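Local coordinates for protein putative cathepsin d (Ixodes ricinus, PDB 5N7Q) that probably cleaves proteins as an aspartic endopeptidase of the pepsin-like A1 family, and is bound here in its mature form by the inhibitor pepstatin A, at residues L42-Y53 with Q103-V111; S65-F75 with E85-C93. All blocks are in the same frame, centred on the assembly; numbering follows the deposited sequence. Where two conformers were deposited one is given.

Contact 1: residues L42-Y53 with Q103-V111; sequences LWLPSSKCTTKY and QPLGEALVV
S46 OG donates to E107 OE1 at 2.7 Å, reaching the carboxylate on its anti side and 23° out of its plane. The serine hydroxyl stands opposite its own backbone N about CA-CB (chi1 -173°), and it also accepts from K48 N, closing an ST turn; a small side chain with a hydroxyl can do both. Water 2 donates to the same E107 OE1 and accepts from K48 NZ and S47 OG. Strands 42-45 and 103-108 run parallel. Four backbone bonds follow the pair, among them A108 N to L44 O at 2.8 Å, the last coming from S46 just past the strand; G106 suits its place because a CB there would crowd W43 CB.

L42 and L105 lie side by side, branched aliphatic chains fit for a buried flank, with L42 CD2 4.0 Å from L105 CB. The six-membered part of the W43 indole meets A108 CB, CE3 lying 3.8 Å away. V111 CB sits over one face of the Y53 ring, a CH-pi contact 4.2 Å from the centroid. L109 CD2 packs on S46 CB and the CB atoms of K48 and C49, whose sulfur is joined to C54.

Farther out, W43 NE1 bonds Y79 OH, helping to hold the indole's orientation, consistent with the tryptophan-flap tyrosine link in the N-terminal lobe of pepsin-like proteases. S89 bonds E107 OE2. With E107 buried, these hydroxyls, the water and the nearby K48 ammonium probably stabilise its negative charge.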
loop_
_atom_site.group_PDB
_atom_site.type_symbol
_atom_site.label_atom_id
_atom_site.label_comp_id
_atom_site.label_asym_id
_atom_site.label_seq_id
_atom_site.Cartn_x
_atom_site.Cartn_y
_atom_site.Cartn_z
ATOM N N LEU A 42 13.515 0.279 0.179
ATOM C CA LEU A 42 13.528 -0.893 1.050
ATOM C C LEU A 42 14.306 -0.550 2.313
ATOM O O LEU A 42 15.419 -0.022 2.242
ATOM C CB LEU A 42 14.213 -2.067 0.360
ATOM C CG LEU A 42 14.449 -3.347 1.170
ATOM C CD1 LEU A 42 13.209 -3.999 1.742
ATOM C CD2 LEU A 42 15.205 -4.285 0.260
ATOM N N TRP A 43 13.742 -0.867 3.478
ATOM C CA TRP A 43 14.527 -0.759 4.725
ATOM C C TRP A 43 14.106 -1.813 5.730
ATOM O O TRP A 43 12.995 -2.328 5.685
ATOM C CB TRP A 43 14.462 0.640 5.348
ATOM C CG TRP A 43 13.097 1.072 5.799
ATOM C CD1 TRP A 43 12.180 1.817 5.067
ATOM C CD2 TRP A 43 12.459 0.766 7.033
ATOM N NE1 TRP A 43 11.038 1.985 5.787
ATOM C CE2 TRP A 43 11.157 1.318 6.980
ATOM C CE3 TRP A 43 12.832 0.024 8.160
ATOM C CZ2 TRP A 43 10.262 1.225 8.051
ATOM C CZ3 TRP A 43 11.932 -0.070 9.226
ATOM C CH2 TRP A 43 10.663 0.514 9.142
ATOM N N LEU A 44 15.045 -2.132 6.613
ATOM C CA LEU A 44 14.907 -3.139 7.676
ATOM C C LEU A 44 15.620 -2.634 8.917
ATOM O O LEU A 44 16.542 -1.808 8.809
ATOM C CB LEU A 44 15.516 -4.470 7.240
ATOM C CG LEU A 44 14.808 -5.179 6.080
ATOM C CD1 LEU A 44 15.686 -6.264 5.530
ATOM C CD2 LEU A 44 13.418 -5.663 6.487
ATOM N N PRO A 45 15.228 -3.139 10.108
ATOM C CA PRO A 45 15.968 -2.745 11.322
ATOM C C PRO A 45 17.408 -3.259 11.294
ATOM O O PRO A 45 17.644 -4.372 10.878
ATOM C CB PRO A 45 15.181 -3.450 12.448
ATOM C CG PRO A 45 13.845 -3.817 11.825
ATOM C CD PRO A 45 14.199 -4.140 10.413
ATOM N N SER A 46 18.354 -2.439 11.741
ATOM C CA SER A 46 19.781 -2.822 11.747
ATOM C C SER A 46 20.172 -3.608 13.005
ATOM O O SER A 46 19.717 -3.277 14.086
ATOM C CB SER A 46 20.615 -1.556 11.743
ATOM O OG SER A 46 21.974 -1.848 11.584
ATOM N N SER A 47 21.091 -4.556 12.885
ATOM C CA SER A 47 21.727 -5.158 14.065
ATOM C C SER A 47 22.553 -4.138 14.862
ATOM O O SER A 47 22.873 -4.398 16.012
ATOM C CB SER A 47 22.637 -6.300 13.680
ATOM O OG SER A 47 23.661 -5.898 12.804
ATOM N N LYS A 48 22.891 -3.004 14.252
ATOM C CA LYS A 48 23.591 -1.910 14.964
ATOM C C LYS A 48 22.640 -1.123 15.888
ATOM O O LYS A 48 23.077 -0.224 16.602
ATOM C CB LYS A 48 24.210 -0.939 13.964
ATOM C CG LYS A 48 25.500 -1.379 13.290
ATOM C CD LYS A 48 25.421 -2.697 12.577
ATOM C CE LYS A 48 26.746 -3.073 11.917
ATOM N NZ LYS A 48 26.621 -4.473 11.445
ATOM N N CYS A 49 21.350 -1.455 15.860
ATOM C CA CYS A 49 20.303 -0.769 16.634
ATOM C C CYS A 49 19.896 -1.676 17.787
ATOM O O CYS A 49 19.617 -2.846 17.570
ATOM C CB CYS A 49 19.117 -0.497 15.693
ATOM S SG CYS A 49 17.647 0.158 16.487
ATOM N N THR A 50 19.862 -1.135 19.003
ATOM C CA THR A 50 19.500 -1.909 20.210
ATOM C C THR A 50 18.339 -1.267 20.978
ATOM O O THR A 50 18.181 -1.506 22.175
ATOM C CB THR A 50 20.720 -2.050 21.144
ATOM O OG1 THR A 50 21.172 -0.734 21.520
ATOM C CG2 THR A 50 21.838 -2.826 20.437
ATOM N N THR A 51 17.521 -0.465 20.295
ATOM C CA THR A 51 16.312 0.102 20.884
ATOM C C THR A 51 15.288 -1.007 21.147
ATOM O O THR A 51 15.389 -2.118 20.600
ATOM C CB THR A 51 15.648 1.131 19.954
ATOM O OG1 THR A 51 15.245 0.486 18.733
ATOM C CG2 THR A 51 16.566 2.307 19.624
ATOM N N LYS A 52 14.278 -0.677 21.948
ATOM C CA LYS A 52 13.164 -1.601 22.195
ATOM C C LYS A 52 12.573 -2.081 20.862
ATOM O O LYS A 52 12.309 -3.277 20.667
ATOM C CB LYS A 52 12.104 -0.907 23.053
ATOM C CG LYS A 52 10.920 -1.778 23.440
ATOM C CD LYS A 52 10.074 -1.123 24.527
ATOM C CE LYS A 52 9.182 -0.030 23.978
ATOM N NZ LYS A 52 8.275 0.537 25.028
ATOM N N TYR A 53 12.392 -1.137 19.939
ATOM C CA TYR A 53 11.854 -1.456 18.619
ATOM C C TYR A 53 12.705 -2.512 17.924
ATOM O O TYR A 53 12.216 -3.563 17.478
ATOM C CB TYR A 53 11.779 -0.190 17.761
ATOM C CG TYR A 53 11.538 -0.501 16.306
ATOM C CD1 TYR A 53 10.298 -0.956 15.847
ATOM C CD2 TYR A 53 12.561 -0.388 15.372
ATOM C CE1 TYR A 53 10.101 -1.275 14.512
ATOM C CE2 TYR A 53 12.364 -0.708 14.044
ATOM C CZ TYR A 53 11.139 -1.141 13.601
ATOM O OH TYR A 53 10.983 -1.433 12.267
ATOM N N GLN A 103 21.185 -5.220 -4.135
ATOM C CA GLN A 103 20.006 -4.436 -3.793
ATOM C C GLN A 103 20.289 -3.468 -2.631
ATOM O O GLN A 103 20.568 -3.907 -1.511
ATOM C CB GLN A 103 18.824 -5.347 -3.434
ATOM C CG GLN A 103 17.564 -4.599 -3.007
ATOM C CD GLN A 103 17.062 -3.668 -4.097
ATOM O OE1 GLN A 103 16.947 -4.098 -5.241
ATOM N NE2 GLN A 103 16.817 -2.403 -3.764
ATOM N N PRO A 104 20.216 -2.156 -2.894
ATOM C CA PRO A 104 20.369 -1.250 -1.782
ATOM C C PRO A 104 19.202 -1.341 -0.805
ATOM O O PRO A 104 18.067 -1.493 -1.219
ATOM C CB PRO A 104 20.396 0.143 -2.425
ATOM C CG PRO A 104 20.728 -0.083 -3.820
ATOM C CD PRO A 104 20.145 -1.433 -4.165
ATOM N N LEU A 105 19.522 -1.306 0.470
ATOM C CA LEU A 105 18.535 -1.262 1.540
ATOM C C LEU A 105 18.979 -0.286 2.605
ATOM O O LEU A 105 20.188 -0.073 2.843
ATOM C CB LEU A 105 18.307 -2.642 2.180
ATOM C CG LEU A 105 19.447 -3.302 2.985
ATOM C CD1 LEU A 105 18.968 -4.179 4.127
ATOM C CD2 LEU A 105 20.368 -4.120 2.095
ATOM N N GLY A 106 18.000 0.271 3.299
ATOM C CA GLY A 106 18.271 1.083 4.477
ATOM C C GLY A 106 18.384 0.219 5.723
ATOM O O GLY A 106 17.528 -0.636 5.973
ATOM N N GLU A 107 19.450 0.430 6.497
ATOM C CA GLU A 107 19.575 -0.159 7.822
ATOM C C GLU A 107 19.057 0.872 8.792
ATOM O O GLU A 107 19.704 1.901 9.055
ATOM C CB GLU A 107 21.027 -0.493 8.145
ATOM C CG GLU A 107 21.676 -1.505 7.227
ATOM C CD GLU A 107 22.824 -2.250 7.899
ATOM O OE1 GLU A 107 22.697 -2.596 9.091
ATOM O OE2 GLU A 107 23.828 -2.539 7.212
ATOM N N ALA A 108 17.890 0.606 9.355
ATOM C CA ALA A 108 17.206 1.562 10.230
ATOM C C ALA A 108 17.798 1.575 11.636
ATOM O O ALA A 108 17.989 0.523 12.241
ATOM C CB ALA A 108 15.732 1.218 10.271
ATOM N N LEU A 109 18.121 2.777 12.106
ATOM C CA LEU A 109 18.556 3.030 13.483
ATOM C C LEU A 109 17.518 3.736 14.331
ATOM O O LEU A 109 17.473 3.491 15.542
ATOM C CB LEU A 109 19.859 3.842 13.490
ATOM C CG LEU A 109 21.031 3.260 12.714
ATOM C CD1 LEU A 109 22.221 4.216 12.764
ATOM C CD2 LEU A 109 21.433 1.907 13.268
ATOM N N VAL A 110 16.732 4.630 13.726
ATOM C CA VAL A 110 15.720 5.385 14.462
ATOM C C VAL A 110 14.409 5.285 13.693
ATOM O O VAL A 110 14.349 5.592 12.511
ATOM C CB VAL A 110 16.158 6.852 14.682
ATOM C CG1 VAL A 110 15.085 7.662 15.406
ATOM C CG2 VAL A 110 17.445 6.891 15.505
ATOM N N VAL A 111 13.355 4.904 14.415
ATOM C CA VAL A 111 12.038 4.717 13.830
ATOM C C VAL A 111 11.068 5.471 14.715
ATOM O O VAL A 111 11.176 5.444 15.952
ATOM C CB VAL A 111 11.669 3.218 13.701
ATOM C CG1 VAL A 111 10.228 3.027 13.235
ATOM C CG2 VAL A 111 12.627 2.522 12.731
HETATM O O HOH W 1 16.041 0.579 -1.392
HETATM O O HOH W 2 24.140 -4.775 10.004
HETATM O O HOH W 3 15.028 2.122 16.579
#

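Contact 2: residues S65-F75 with E85-C93; sequences SSTYEADGRNF and EGFISKDVC
The carboxylate of D91 faces two hydroxyls, one for each oxygen: S65 OG donates to D91 OD2 and T67 OG1 to D91 OD1, both at 2.6 Å and both on syn lone pairs. T67 and D91 cross at about a right angle, and OD1 also accepts from V92 N on its anti side. Y60 OH adds a bond to OD2, so this buried acid is well supplied with donors and its rotation is fixed. Short hydroxylated residues suit the turn 65-68, since their donors lie close to the backbone.

Next along the strands, the edge of the Y68 ring is directed at S89, CE1 lying 3.9 Å from S89 CB. K90 and E69 slant across each other, K90 CE resting 3.7 Å from E69 OE2, while water 4 links E69 OE1 with K90 NZ. D71 and I88 lie side by side, I88 CG2 resting 3.8 Å from D71 CG. R73 grips D71 side-on through NE and NH2, and R73 N reaches D71 OD1 to close an Asx turn; G72 between them has a positive phi (92°) that suits glycine.

The F75 ring, swung between its backbone N and carbonyl carbon (chi1 82°), turns one face to G86 N, 3.4 Å from its plane and toward the rim, a fit that a CB on G86 would obstruct. I88 CD1 packs on F75 CB at 3.9 Å. Paired backbone bonds join F75 with G86 and E69 with K90; between them the ladder is irregular, I88 O accepting from G72 N and I88 N donating to R73 O. This is an antiparallel beta hairpin; in pepsin-like proteases the hairpin at this point of the N-terminal lobe carries the flap at its tip.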
loop_
_atom_site.group_PDB
_atom_site.type_symbol
_atom_site.label_atom_id
_atom_site.label_comp_id
_atom_site.label_asym_id
_atom_site.label_seq_id
_atom_site.Cartn_x
_atom_site.Cartn_y
_atom_site.Cartn_z
ATOM N N SER A 65 26.780 -11.710 6.503
ATOM C CA SER A 65 26.494 -11.894 5.088
ATOM C C SER A 65 27.737 -11.736 4.210
ATOM O O SER A 65 28.335 -10.668 4.162
ATOM C CB SER A 65 25.422 -10.894 4.616
ATOM O OG SER A 65 25.228 -11.060 3.227
ATOM N N SER A 66 28.070 -12.773 3.456
ATOM C CA SER A 66 29.224 -12.742 2.563
ATOM C C SER A 66 28.996 -11.949 1.283
ATOM O O SER A 66 29.939 -11.716 0.538
ATOM C CB SER A 66 29.647 -14.166 2.224
ATOM O OG SER A 66 28.637 -14.870 1.549
ATOM N N THR A 67 27.750 -11.564 1.002
ATOM C CA THR A 67 27.410 -10.752 -0.153
ATOM C C THR A 67 27.126 -9.276 0.176
ATOM O O THR A 67 26.881 -8.467 -0.730
ATOM C CB THR A 67 26.233 -11.381 -0.929
ATOM O OG1 THR A 67 25.212 -11.747 -0.012
ATOM C CG2 THR A 67 26.726 -12.624 -1.711
ATOM N N TYR A 68 27.189 -8.920 1.470
ATOM C CA TYR A 68 27.065 -7.536 1.897
ATOM C C TYR A 68 28.125 -6.628 1.302
ATOM O O TYR A 68 29.313 -7.008 1.248
ATOM C CB TYR A 68 27.132 -7.465 3.413
ATOM C CG TYR A 68 27.630 -6.162 4.000
ATOM C CD1 TYR A 68 26.833 -5.010 4.016
ATOM C CD2 TYR A 68 28.919 -6.090 4.554
ATOM C CE1 TYR A 68 27.300 -3.822 4.557
ATOM C CE2 TYR A 68 29.383 -4.919 5.097
ATOM C CZ TYR A 68 28.578 -3.794 5.109
ATOM O OH TYR A 68 29.060 -2.618 5.644
ATOM N N GLU A 69 27.694 -5.450 0.858
ATOM C CA GLU A 69 28.593 -4.389 0.462
ATOM C C GLU A 69 28.195 -3.126 1.171
ATOM O O GLU A 69 27.014 -2.744 1.190
ATOM C CB GLU A 69 28.546 -4.164 -1.055
ATOM C CG GLU A 69 28.976 -5.359 -1.884
ATOM C CD GLU A 69 28.708 -5.102 -3.348
ATOM O OE1 GLU A 69 29.582 -4.501 -3.998
ATOM O OE2 GLU A 69 27.618 -5.466 -3.837
ATOM N N ALA A 70 29.170 -2.452 1.767
ATOM C CA ALA A 70 28.942 -1.200 2.459
ATOM C C ALA A 70 28.557 -0.075 1.511
ATOM O O ALA A 70 28.936 -0.073 0.330
ATOM C CB ALA A 70 30.206 -0.817 3.226
ATOM N N ASP A 71 27.810 0.883 2.030
ATOM C CA ASP A 71 27.563 2.146 1.351
ATOM C C ASP A 71 27.731 3.221 2.405
ATOM O O ASP A 71 28.702 3.988 2.370
ATOM C CB ASP A 71 26.184 2.133 0.676
ATOM C CG ASP A 71 25.860 3.439 -0.032
ATOM O OD1 ASP A 71 25.875 4.527 0.579
ATOM O OD2 ASP A 71 25.556 3.364 -1.243
ATOM N N GLY A 72 26.823 3.285 3.368
ATOM C CA GLY A 72 26.998 4.187 4.486
ATOM C C GLY A 72 26.404 5.565 4.371
ATOM O O GLY A 72 26.429 6.310 5.340
ATOM N N ARG A 73 25.784 5.908 3.242
ATOM C CA ARG A 73 25.080 7.179 3.175
ATOM C C ARG A 73 23.933 7.208 4.168
ATOM O O ARG A 73 23.220 6.224 4.313
ATOM C CB ARG A 73 24.491 7.433 1.799
ATOM C CG ARG A 73 25.512 7.855 0.756
ATOM C CD ARG A 73 24.884 7.922 -0.621
ATOM N NE ARG A 73 24.573 6.589 -1.097
ATOM C CZ ARG A 73 23.736 6.277 -2.094
ATOM N NH1 ARG A 73 23.072 7.224 -2.758
ATOM N NH2 ARG A 73 23.568 5.007 -2.419
ATOM N N ASN A 74 23.748 8.330 4.831
ATOM C CA ASN A 74 22.561 8.533 5.641
ATOM C C ASN A 74 21.298 8.508 4.775
ATOM O O ASN A 74 21.292 8.940 3.618
ATOM C CB ASN A 74 22.633 9.872 6.386
ATOM C CG ASN A 74 21.616 9.968 7.512
ATOM O OD1 ASN A 74 21.753 9.306 8.537
ATOM N ND2 ASN A 74 20.595 10.797 7.327
ATOM N N PHE A 75 20.216 8.003 5.346
ATOM C CA PHE A 75 18.905 8.107 4.689
ATOM C C PHE A 75 17.850 8.471 5.732
ATOM O O PHE A 75 17.952 8.095 6.886
ATOM C CB PHE A 75 18.532 6.845 3.912
ATOM C CG PHE A 75 17.941 5.754 4.768
ATOM C CD1 PHE A 75 18.755 4.896 5.482
ATOM C CD2 PHE A 75 16.560 5.592 4.862
ATOM C CE1 PHE A 75 18.207 3.901 6.292
ATOM C CE2 PHE A 75 16.012 4.603 5.658
ATOM C CZ PHE A 75 16.833 3.762 6.378
ATOM N N GLU A 85 15.131 6.558 9.873
ATOM C CA GLU A 85 16.441 7.061 9.499
ATOM C C GLU A 85 17.506 6.030 9.832
ATOM O O GLU A 85 17.359 5.206 10.749
ATOM C CB GLU A 85 16.725 8.405 10.160
ATOM C CG GLU A 85 16.846 8.368 11.645
ATOM C CD GLU A 85 17.228 9.718 12.242
ATOM O OE1 GLU A 85 18.111 9.730 13.143
ATOM O OE2 GLU A 85 16.650 10.747 11.802
ATOM N N GLY A 86 18.556 6.010 9.026
ATOM C CA GLY A 86 19.680 5.118 9.271
ATOM C C GLY A 86 20.713 5.313 8.175
ATOM O O GLY A 86 20.862 6.434 7.676
ATOM N N PHE A 87 21.338 4.230 7.729
ATOM C CA PHE A 87 22.332 4.282 6.653
ATOM C C PHE A 87 22.087 3.205 5.626
ATOM O O PHE A 87 21.513 2.149 5.934
ATOM C CB PHE A 87 23.760 4.168 7.230
ATOM C CG PHE A 87 24.018 2.881 7.959
ATOM C CD1 PHE A 87 23.694 2.747 9.308
ATOM C CD2 PHE A 87 24.552 1.783 7.297
ATOM C CE1 PHE A 87 23.920 1.543 9.972
ATOM C CE2 PHE A 87 24.771 0.591 7.960
ATOM C CZ PHE A 87 24.461 0.463 9.292
ATOM N N ILE A 88 22.574 3.448 4.406
ATOM C CA ILE A 88 22.380 2.525 3.302
ATOM C C ILE A 88 23.432 1.406 3.302
ATOM O O ILE A 88 24.623 1.642 3.634
ATOM C CB ILE A 88 22.440 3.270 1.954
ATOM C CG1 ILE A 88 21.335 4.341 1.880
ATOM C CG2 ILE A 88 22.321 2.301 0.783
ATOM C CD1 ILE A 88 19.927 3.792 1.837
ATOM N N SER A 89 22.998 0.195 2.956
ATOM C CA SER A 89 23.887 -0.945 2.650
ATOM C C SER A 89 23.362 -1.612 1.390
ATOM O O SER A 89 22.339 -1.199 0.847
ATOM C CB SER A 89 23.920 -1.931 3.829
ATOM O OG SER A 89 24.522 -1.308 4.967
ATOM N N LYS A 90 24.083 -2.607 0.892
ATOM C CA LYS A 90 23.668 -3.329 -0.315
ATOM C C LYS A 90 23.872 -4.808 -0.113
ATOM O O LYS A 90 24.879 -5.234 0.466
ATOM C CB LYS A 90 24.512 -2.804 -1.487
ATOM C CG LYS A 90 24.215 -3.321 -2.890
ATOM C CD LYS A 90 24.738 -2.353 -3.982
ATOM C CE LYS A 90 26.239 -2.079 -3.874
ATOM N NZ LYS A 90 26.789 -1.325 -5.057
ATOM N N ASP A 91 22.928 -5.628 -0.568
ATOM C CA ASP A 91 23.047 -7.077 -0.411
ATOM C C ASP A 91 22.073 -7.743 -1.376
ATOM O O ASP A 91 21.285 -7.059 -2.055
ATOM C CB ASP A 91 22.786 -7.502 1.054
ATOM C CG ASP A 91 23.585 -8.719 1.470
ATOM O OD1 ASP A 91 23.892 -9.550 0.580
ATOM O OD2 ASP A 91 23.871 -8.880 2.671
ATOM N N VAL A 92 22.145 -9.057 -1.441
ATOM C CA VAL A 92 21.171 -9.871 -2.164
ATOM C C VAL A 92 19.816 -9.792 -1.462
ATOM O O VAL A 92 19.761 -9.903 -0.249
ATOM C CB VAL A 92 21.637 -11.346 -2.198
ATOM C CG1 VAL A 92 20.556 -12.256 -2.785
ATOM C CG2 VAL A 92 22.935 -11.487 -2.991
ATOM N N CYS A 93 18.731 -9.628 -2.232
ATOM C CA CYS A 93 17.345 -9.611 -1.724
ATOM C C CYS A 93 16.567 -10.695 -2.463
ATOM O O CYS A 93 16.632 -10.772 -3.694
ATOM C CB CYS A 93 16.692 -8.255 -1.994
ATOM S SG CYS A 93 14.946 -8.131 -1.491
HETATM O O HOH W 4 29.151 -3.271 -6.264
HETATM O O HOH W 5 26.872 0.279 4.811
#

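The centres of the two contacts lie 10 Å apart, on the same side of the chain's centre. In sequence, 42-53 comes first, then both arms of contact 2, then 103-111, so contact 1 brackets the hairpin. Strand 82-95 pairs with strand 69-79 in contact 2 and also, antiparallel, with strand 103-112, which pairs in turn with strand 42-45. Besides the E107 carboxylate, direct ties are a probable bond from E107 N to F87 O at 2.7 Å and F75 CE1 packing 3.4 Å from G106 CA. The hairpin is thereby anchored to strand 103-112, and through it to strand 42-45, which carries W43, its side chain about 7 Å from that of the predicted catalytic D36.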